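Local coordinates for protein ABC sugar (Ribose) transporter, periplasmic substrate-binding subunit (Rhodobacter sphaeroides, PDB 3L49) that probably binds a sugar in the periplasm, as the substrate-binding subunit of an ABC transporter of the ribose type, at residues Leu129-Phe134 with Pro162-Val167; Pro169-Ser174 with Ala197-Pro202; Asn178-Leu183 with Thr207-Ala212. All coordinates share one frame; numbering follows the deposited sequence.

Overall arrangement
Following the chain from the N terminus, contact 1 comes first. It joins the end region of strand 126-131 to the loop after strand 157-159, closing a loop that holds helix 138-152. Contact 2 opens after contact 1 has closed. It brings the start of helix 171-185 to the start of helix 200-212. Contact 3 joins the same two helices further along. Contacts 2 and 3 each close a loop through strand 194-197, contact 2 only up to the strand's end. These two cross, contact 1 is in series with both, and none nests. Asp166 of contact 1 touches Trp199 of contact 2, and Leu129 packs on Met182 of contact 3.

Contact 1: residues Leu129-Phe134 with Pro162-Val167; sequences LVFNGF and PELRDV
Leu164 packs over one face of the Phe131 ring, and this is the tight centre of the contact. Leu164 CB stands 3.9 Å from the centroid of the Phe131 ring in a CH-pi contact. Leu164 CD1 reaches Leu129 CD1 at 3.8 Å. Two backbone bonds flank Leu164: its N donates to Val130 O, and Leu164 O accepts from Asn132 N at 2.8 Å. The backbones make a single bridge, Phe131 with Leu164. The contact lies toward the C-terminal end of strand 126-131, which neighbours edge strand 157-159 in a mixed sheet. Loops at such strand ends line the binding cleft in periplasmic binding proteins of this family. Phe134 is consistent with this, as its side chain lies about 4 Å from an unidentified bound ligand.

The side chain of Asp166 sets out toward segment 129-134. With CG between the backbone N and the carbonyl carbon (chi1 48°), Asp166 OD1 accepts from Gly133 N at 2.8 Å, nearly in line with the C-O bond. Asp166 OD2 lies 3.3 Å from Phe134 CD1 and accepts a hydrogen bond from Trp199 NE1. The carboxylate is buried, and each oxygen has a donor. With an alanine here, Gly133 N and Trp199 NE1 would probably lose their acceptor, and the indole one of its holds.

The looser side holds partly exposed Glu163 and exposed Arg165 and Pro162. Buried Asn132 reaches out to it: Asn132 ND2 donates to Glu163 OE2 at 3.1 Å, while Glu163 OE1 bonds to Tyr144. Arg165 lays one guanidinium face over Asn132 O. A water links Val130 N to Pro162 O.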
loop_
_atom_site.group_PDB
_atom_site.type_symbol
_atom_site.label_atom_id
_atom_site.label_comp_id
_atom_site.label_asym_id
_atom_site.label_seq_id
_atom_site.Cartn_x
_atom_site.Cartn_y
_atom_site.Cartn_z
ATOM N N LEU A 129 18.502 -5.483 1.854
ATOM C CA LEU A 129 18.329 -4.092 1.464
ATOM C C LEU A 129 16.862 -3.683 1.598
ATOM O O LEU A 129 15.985 -4.326 1.026
ATOM C CB LEU A 129 18.803 -3.900 0.025
ATOM C CG LEU A 129 18.928 -2.456 -0.461
ATOM C CD1 LEU A 129 19.885 -1.664 0.434
ATOM C CD2 LEU A 129 19.366 -2.418 -1.923
ATOM N N VAL A 130 16.604 -2.608 2.343
ATOM C CA VAL A 130 15.236 -2.195 2.678
ATOM C C VAL A 130 14.907 -0.791 2.178
ATOM O O VAL A 130 15.610 0.165 2.487
ATOM C CB VAL A 130 14.961 -2.272 4.230
ATOM C CG1 VAL A 130 13.642 -1.592 4.611
ATOM C CG2 VAL A 130 14.946 -3.698 4.704
ATOM N N PHE A 131 13.824 -0.685 1.417
ATOM C CA PHE A 131 13.267 0.602 1.040
ATOM C C PHE A 131 12.169 0.991 2.024
ATOM O O PHE A 131 11.163 0.289 2.145
ATOM C CB PHE A 131 12.707 0.538 -0.379
ATOM C CG PHE A 131 13.757 0.572 -1.447
ATOM C CD1 PHE A 131 14.497 -0.567 -1.758
ATOM C CD2 PHE A 131 14.003 1.745 -2.151
ATOM C CE1 PHE A 131 15.466 -0.537 -2.746
ATOM C CE2 PHE A 131 14.967 1.787 -3.142
ATOM C CZ PHE A 131 15.700 0.643 -3.444
ATOM N N ASN A 132 12.367 2.109 2.721
ATOM C CA ASN A 132 11.440 2.553 3.765
ATOM C C ASN A 132 11.124 4.052 3.685
ATOM O O ASN A 132 11.380 4.813 4.620
ATOM C CB ASN A 132 11.995 2.173 5.151
ATOM C CG ASN A 132 10.968 2.323 6.263
ATOM O OD1 ASN A 132 9.754 2.258 6.033
ATOM N ND2 ASN A 132 11.455 2.535 7.477
ATOM N N GLY A 133 10.557 4.468 2.560
ATOM C CA GLY A 133 10.306 5.879 2.310
ATOM C C GLY A 133 8.868 6.306 2.519
ATOM O O GLY A 133 8.507 7.454 2.223
ATOM N N PHE A 134 8.048 5.393 3.033
ATOM C CA PHE A 134 6.607 5.634 3.154
ATOM C C PHE A 134 6.045 5.240 4.514
ATOM O O PHE A 134 4.853 4.966 4.637
ATOM C CB PHE A 134 5.850 4.920 2.022
ATOM C CG PHE A 134 5.992 5.592 0.682
ATOM C CD1 PHE A 134 6.922 5.131 -0.246
ATOM C CD2 PHE A 134 5.203 6.698 0.357
ATOM C CE1 PHE A 134 7.060 5.760 -1.490
ATOM C CE2 PHE A 134 5.329 7.332 -0.881
ATOM C CZ PHE A 134 6.261 6.863 -1.807
ATOM N N PRO A 162 22.388 2.342 5.333
ATOM C CA PRO A 162 21.058 2.784 5.749
ATOM C C PRO A 162 19.932 2.165 4.922
ATOM O O PRO A 162 20.180 1.456 3.946
ATOM C CB PRO A 162 21.113 4.300 5.518
ATOM C CG PRO A 162 22.071 4.474 4.374
ATOM C CD PRO A 162 22.963 3.242 4.313
ATOM N N GLU A 163 18.700 2.423 5.333
ATOM C CA GLU A 163 17.556 2.033 4.543
ATOM C C GLU A 163 17.388 3.059 3.453
ATOM O O GLU A 163 17.578 4.252 3.677
ATOM C CB GLU A 163 16.296 1.963 5.399
ATOM C CG GLU A 163 16.239 0.742 6.295
ATOM C CD GLU A 163 15.399 0.964 7.534
ATOM O OE1 GLU A 163 15.688 0.290 8.547
ATOM O OE2 GLU A 163 14.465 1.809 7.502
ATOM N N LEU A 164 17.041 2.578 2.268
ATOM C CA LEU A 164 16.855 3.434 1.116
ATOM C C LEU A 164 15.470 4.051 1.147
ATOM O O LEU A 164 14.571 3.532 1.810
ATOM C CB LEU A 164 17.087 2.632 -0.164
ATOM C CG LEU A 164 18.526 2.115 -0.257
ATOM C CD1 LEU A 164 18.760 1.385 -1.564
ATOM C CD2 LEU A 164 19.530 3.258 -0.098
ATOM N N ARG A 165 15.315 5.181 0.462
ATOM C CA ARG A 165 14.028 5.858 0.387
ATOM C C ARG A 165 13.400 5.639 -0.977
ATOM O O ARG A 165 13.880 6.186 -1.976
ATOM C CB ARG A 165 14.173 7.360 0.668
ATOM C CG ARG A 165 13.633 7.807 2.019
ATOM C CD ARG A 165 14.664 7.666 3.136
ATOM N NE ARG A 165 14.027 7.345 4.412
ATOM C CZ ARG A 165 14.265 6.246 5.123
ATOM N NH1 ARG A 165 13.619 6.050 6.267
ATOM N NH2 ARG A 165 15.150 5.346 4.705
ATOM N N ASP A 166 12.347 4.825 -1.022
ATOM C CA ASP A 166 11.547 4.709 -2.238
ATOM C C ASP A 166 10.675 5.957 -2.359
ATOM O O ASP A 166 10.270 6.525 -1.345
ATOM C CB ASP A 166 10.742 3.386 -2.314
ATOM C CG ASP A 166 9.968 3.062 -1.038
ATOM O OD1 ASP A 166 10.490 3.270 0.077
ATOM O OD2 ASP A 166 8.831 2.560 -1.160
ATOM N N VAL A 167 10.431 6.413 -3.590
ATOM C CA VAL A 167 9.793 7.720 -3.812
ATOM C C VAL A 167 8.667 7.698 -4.846
ATOM O O VAL A 167 8.520 6.740 -5.593
ATOM C CB VAL A 167 10.828 8.801 -4.251
ATOM C CG1 VAL A 167 11.913 9.023 -3.182
ATOM C CG2 VAL A 167 11.450 8.447 -5.603
HETATM O O HOH W 1 18.725 -1.223 3.630
#

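Contact 2: residues Pro169-Ser174 with Ala197-Pro202; sequences PNTIQS and ACWDVP
Thr171 has CG2 anti to its backbone N and OG1 beside that N (chi1 -51°), which sends the methyl toward Trp199, Val201 and Pro202. Trp199 has CG between its backbone N and carbonyl carbon (chi1 66°), and this brings the six-membered part of the indole to Thr171. The contact joins the first turns of helices 171-185 and 200-212. These are two neighbouring helices of an alpha/beta lobe in the periplasmic binding protein fold, and strand 194-197 lies between them in the chain.

Thr171 CG2 is the centre of the packing. Thr171 CG2 meets Trp199 CZ2 at 3.7 Å, in an oblique approach, and Val201 CG1 at 3.8 Å. Pro202 CD lies 3.7 Å from Thr171 CG2, and it also lies over one face of the indole. The hydroxyl has a separate task: OG1 bonds to Val167 O in the loop that leads into the helix. The polar branch thus stays with the preceding loop while the methyl crosses the contact.

Trp199 is buried and held at several points. Its indole N-H is satisfied by Asp166, and its ring meets those of Phe134 and His17. Its side chain is about 4 Å from a bound ligand of unknown identity, so the packing by Thr171 and Pro202 adjoins the ligand site. Next to it, Cys198 is tied to Cys140 by a disulfide.

Ile172 packs at the margin, its side chain at about a right angle to Val201. Ile172 CG1 lies 3.8 Å from Val201 CG1 and 3.6 Å from Val201 O.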
loop_
_atom_site.group_PDB
_atom_site.type_symbol
_atom_site.label_atom_id
_atom_site.label_comp_id
_atom_site.label_asym_id
_atom_site.label_seq_id
_atom_site.Cartn_x
_atom_site.Cartn_y
_atom_site.Cartn_z
ATOM N N PRO A 169 7.198 10.891 -7.616
ATOM C CA PRO A 169 7.076 10.006 -8.778
ATOM C C PRO A 169 8.435 9.465 -9.215
ATOM O O PRO A 169 9.426 9.646 -8.491
ATOM C CB PRO A 169 6.462 10.920 -9.845
ATOM C CG PRO A 169 6.886 12.312 -9.457
ATOM C CD PRO A 169 7.401 12.291 -8.034
ATOM N N ASN A 170 8.469 8.808 -10.379
ATOM C CA ASN A 170 9.681 8.168 -10.903
ATOM C C ASN A 170 10.195 7.078 -9.964
ATOM O O ASN A 170 11.394 6.988 -9.675
ATOM C CB ASN A 170 10.780 9.199 -11.227
ATOM C CG ASN A 170 10.304 10.285 -12.178
ATOM O OD1 ASN A 170 10.293 11.459 -11.825
ATOM N ND2 ASN A 170 9.904 9.896 -13.386
ATOM N N THR A 171 9.255 6.256 -9.500
ATOM C CA THR A 171 9.492 5.230 -8.486
ATOM C C THR A 171 10.445 4.137 -8.976
ATOM O O THR A 171 11.447 3.840 -8.320
ATOM C CB THR A 171 8.158 4.586 -8.049
ATOM O OG1 THR A 171 7.212 5.609 -7.702
ATOM C CG2 THR A 171 8.367 3.658 -6.865
ATOM N N ILE A 172 10.120 3.580 -10.146
ATOM C CA ILE A 172 10.814 2.442 -10.729
ATOM C C ILE A 172 12.282 2.746 -11.021
ATOM O O ILE A 172 13.166 1.966 -10.653
ATOM C CB ILE A 172 10.081 1.944 -12.015
ATOM C CG1 ILE A 172 8.696 1.382 -11.663
ATOM C CG2 ILE A 172 10.924 0.915 -12.783
ATOM C CD1 ILE A 172 7.928 0.776 -12.857
ATOM N N GLN A 173 12.533 3.888 -11.658
ATOM C CA GLN A 173 13.886 4.278 -12.047
ATOM C C GLN A 173 14.729 4.703 -10.858
ATOM O O GLN A 173 15.927 4.425 -10.823
ATOM C CB GLN A 173 13.869 5.366 -13.132
ATOM C CG GLN A 173 12.969 6.545 -12.869
ATOM C CD GLN A 173 12.483 7.213 -14.142
ATOM O OE1 GLN A 173 11.297 7.538 -14.268
ATOM N NE2 GLN A 173 13.398 7.427 -15.096
ATOM N N SER A 174 14.103 5.354 -9.880
ATOM C CA SER A 174 14.807 5.741 -8.658
ATOM C C SER A 174 15.235 4.501 -7.871
ATOM O O SER A 174 16.327 4.469 -7.304
ATOM C CB SER A 174 13.952 6.673 -7.805
ATOM O OG SER A 174 14.506 6.844 -6.512
ATOM N N ALA A 197 10.416 -3.962 0.021
ATOM C CA ALA A 197 9.650 -2.705 0.109
ATOM C C ALA A 197 8.217 -2.973 0.575
ATOM O O ALA A 197 7.724 -4.097 0.464
ATOM C CB ALA A 197 9.653 -1.956 -1.209
ATOM N N CYS A 198 7.546 -1.938 1.084
ATOM C CA CYS A 198 6.177 -2.082 1.591
ATOM C C CYS A 198 5.162 -2.085 0.447
ATOM O O CYS A 198 3.959 -2.253 0.667
ATOM C CB CYS A 198 5.837 -0.997 2.626
ATOM S SG CYS A 198 5.651 0.686 1.947
ATOM N N TRP A 199 5.661 -1.911 -0.773
ATOM C CA TRP A 199 4.827 -1.963 -1.971
ATOM C C TRP A 199 5.603 -2.397 -3.215
ATOM O O TRP A 199 6.832 -2.356 -3.236
ATOM C CB TRP A 199 4.042 -0.651 -2.186
ATOM C CG TRP A 199 4.868 0.576 -2.481
ATOM C CD1 TRP A 199 5.954 1.029 -1.795
ATOM C CD2 TRP A 199 4.636 1.522 -3.528
ATOM N NE1 TRP A 199 6.429 2.180 -2.363
ATOM C CE2 TRP A 199 5.634 2.512 -3.424
ATOM C CE3 TRP A 199 3.682 1.627 -4.544
ATOM C CZ2 TRP A 199 5.711 3.592 -4.304
ATOM C CZ3 TRP A 199 3.756 2.706 -5.417
ATOM C CH2 TRP A 199 4.769 3.664 -5.297
ATOM N N ASP A 200 4.841 -2.819 -4.226
ATOM C CA ASP A 200 5.294 -3.459 -5.476
ATOM C C ASP A 200 6.205 -2.662 -6.386
ATOM O O ASP A 200 7.191 -3.187 -6.914
ATOM C CB ASP A 200 4.064 -3.747 -6.341
ATOM C CG ASP A 200 3.698 -5.183 -6.364
ATOM O OD1 ASP A 200 4.564 -6.013 -6.035
ATOM O OD2 ASP A 200 2.544 -5.475 -6.721
ATOM N N VAL A 201 5.800 -1.415 -6.615
ATOM C CA VAL A 201 6.318 -0.581 -7.696
ATOM C C VAL A 201 7.851 -0.376 -7.668
ATOM O O VAL A 201 8.491 -0.620 -8.692
ATOM C CB VAL A 201 5.451 0.719 -7.878
ATOM C CG1 VAL A 201 5.995 1.633 -8.953
ATOM C CG2 VAL A 201 4.006 0.339 -8.214
ATOM N N PRO A 202 8.449 -0.009 -6.503
ATOM C CA PRO A 202 9.923 0.044 -6.492
ATOM C C PRO A 202 10.614 -1.300 -6.747
ATOM O O PRO A 202 11.726 -1.333 -7.280
ATOM C CB PRO A 202 10.259 0.548 -5.076
ATOM C CG PRO A 202 9.045 0.281 -4.269
ATOM C CD PRO A 202 7.883 0.384 -5.196
#

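Contact 3: residues Asn178-Leu183 with Thr207-Ala212; sequences NVTDML and TQALQA
Ala209 faces segment 178-183 and fits its CB beside Val179 and Thr180. Apolar contacts make up most of the interface. Ala209 CB lies 3.9 Å from Val179 CG1. That branch is anti to the backbone N of Val179 (chi1 173°). Val179 CG1 also reaches Leu210 CD2 at 4.1 Å. One turn on, the forked end of Leu183 straddles the same Leu210 methyl: Leu183 CD1 and CD2 each stand 3.9 Å from Leu210 CD2. The side chains of Leu183 and Leu210 run at about a right angle to each other.

Thr180 OG1 is the polar side-chain atom at this patch. Thr180 OG1 lies 3.9 Å from Ala209 CB. The hydroxyl is bonded to Tyr176 O, one turn back in its own helix, and so is satisfied without help from segment 207-212.

The backbones keep to their own helices. The axes of segments 178-183 and 207-212 approach to 9.0 Å, with a signed crossing angle of -42°, and Thr180 and Ala209 are nearest by CA. Ala209, with only a methyl, is consistent with this spacing. Both helices belong to one lobe of the periplasmic binding protein fold, and Val179 also packs on Phe131 of strand 126-131. Leu183 touches Arg215 in a loop beyond the second helix.

With methyl groups meeting at van der Waals distance, the hold here depends on shape and on burial of apolar surface rather than on directed bonds.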
loop_
_atom_site.group_PDB
_atom_site.type_symbol
_atom_site.label_atom_id
_atom_site.label_comp_id
_atom_site.label_asym_id
_atom_site.label_seq_id
_atom_site.Cartn_x
_atom_site.Cartn_y
_atom_site.Cartn_z
ATOM N N ASN A 178 19.087 3.224 -7.273
ATOM C CA ASN A 178 19.520 2.922 -5.909
ATOM C C ASN A 178 20.119 1.522 -5.765
ATOM O O ASN A 178 21.140 1.343 -5.088
ATOM C CB ASN A 178 18.366 3.098 -4.933
ATOM C CG ASN A 178 18.018 4.546 -4.699
ATOM O OD1 ASN A 178 18.894 5.404 -4.615
ATOM N ND2 ASN A 178 16.726 4.830 -4.586
ATOM N N VAL A 179 19.489 0.547 -6.420
ATOM C CA VAL A 179 19.947 -0.842 -6.366
ATOM C C VAL A 179 21.306 -0.984 -7.062
ATOM O O VAL A 179 22.204 -1.647 -6.547
ATOM C CB VAL A 179 18.872 -1.820 -6.938
ATOM C CG1 VAL A 179 19.404 -3.239 -7.049
ATOM C CG2 VAL A 179 17.654 -1.826 -6.043
ATOM N N THR A 180 21.444 -0.320 -8.213
ATOM C CA THR A 180 22.699 -0.258 -8.964
ATOM C C THR A 180 23.849 0.316 -8.115
ATOM O O THR A 180 24.954 -0.233 -8.117
ATOM C CB THR A 180 22.529 0.563 -10.271
ATOM O OG1 THR A 180 21.354 0.129 -10.972
ATOM C CG2 THR A 180 23.749 0.401 -11.177
ATOM N N ASP A 181 23.573 1.401 -7.388
ATOM C CA ASP A 181 24.523 1.995 -6.441
ATOM C C ASP A 181 24.967 0.974 -5.403
ATOM O O ASP A 181 26.152 0.844 -5.112
ATOM C CB ASP A 181 23.894 3.190 -5.709
ATOM C CG ASP A 181 23.676 4.399 -6.609
ATOM O OD1 ASP A 181 24.098 4.369 -7.790
ATOM O OD2 ASP A 181 23.070 5.387 -6.126
ATOM N N MET A 182 23.996 0.235 -4.876
ATOM C CA MET A 182 24.214 -0.678 -3.765
ATOM C C MET A 182 24.931 -1.954 -4.194
ATOM O O MET A 182 25.685 -2.535 -3.409
ATOM C CB MET A 182 22.875 -0.980 -3.084
ATOM C CG MET A 182 22.920 -0.984 -1.555
ATOM S SD MET A 182 23.656 0.446 -0.713
ATOM C CE MET A 182 22.694 1.813 -1.349
ATOM N N LEU A 183 24.707 -2.375 -5.438
ATOM C CA LEU A 183 25.428 -3.512 -6.028
ATOM C C LEU A 183 26.887 -3.161 -6.324
ATOM O O LEU A 183 27.758 -4.033 -6.297
ATOM C CB LEU A 183 24.751 -3.979 -7.318
ATOM C CG LEU A 183 23.406 -4.708 -7.219
ATOM C CD1 LEU A 183 22.665 -4.671 -8.553
ATOM C CD2 LEU A 183 23.586 -6.144 -6.738
ATOM N N THR A 207 14.202 -5.312 -9.387
ATOM C CA THR A 207 14.309 -6.545 -10.166
ATOM C C THR A 207 14.995 -6.301 -11.507
ATOM O O THR A 207 15.913 -7.047 -11.874
ATOM C CB THR A 207 12.916 -7.167 -10.386
ATOM O OG1 THR A 207 12.232 -7.230 -9.132
ATOM C CG2 THR A 207 13.009 -8.568 -10.973
ATOM N N GLN A 208 14.555 -5.255 -12.219
ATOM C CA GLN A 208 15.149 -4.860 -13.501
ATOM C C GLN A 208 16.658 -4.603 -13.389
ATOM O O GLN A 208 17.430 -5.064 -14.244
ATOM C CB GLN A 208 14.438 -3.634 -14.056
ATOM C CG GLN A 208 13.092 -3.930 -14.729
ATOM C CD GLN A 208 12.247 -2.680 -14.941
ATOM O OE1 GLN A 208 11.115 -2.755 -15.434
ATOM N NE2 GLN A 208 12.791 -1.519 -14.560
ATOM N N ALA A 209 17.061 -3.903 -12.318
ATOM C CA ALA A 209 18.467 -3.609 -12.022
ATOM C C ALA A 209 19.317 -4.852 -11.765
ATOM O O ALA A 209 20.430 -4.953 -12.281
ATOM C CB ALA A 209 18.573 -2.647 -10.828
ATOM N N LEU A 210 18.800 -5.778 -10.955
ATOM C CA LEU A 210 19.493 -7.036 -10.641
ATOM C C LEU A 210 19.672 -7.882 -11.884
ATOM O O LEU A 210 20.720 -8.506 -12.077
ATOM C CB LEU A 210 18.704 -7.854 -9.607
ATOM C CG LEU A 210 18.589 -7.346 -8.167
ATOM C CD1 LEU A 210 17.630 -8.238 -7.383
ATOM C CD2 LEU A 210 19.953 -7.269 -7.478
ATOM N N GLN A 211 18.626 -7.903 -12.706
ATOM C CA GLN A 211 18.631 -8.580 -13.987
ATOM C C GLN A 211 19.719 -8.011 -14.899
ATOM O O GLN A 211 20.537 -8.759 -15.434
ATOM C CB GLN A 211 17.254 -8.442 -14.628
ATOM C CG GLN A 211 16.887 -9.568 -15.532
ATOM C CD GLN A 211 15.518 -10.137 -15.219
ATOM O OE1 GLN A 211 15.295 -11.338 -15.370
ATOM N NE2 GLN A 211 14.593 -9.282 -14.777
ATOM N N ALA A 212 19.750 -6.686 -15.028
ATOM C CA ALA A 212 20.785 -6.000 -15.803
ATOM C C ALA A 212 22.207 -6.217 -15.247
ATOM O O ALA A 212 23.190 -6.153 -16.000
ATOM C CB ALA A 212 20.471 -4.509 -15.913
#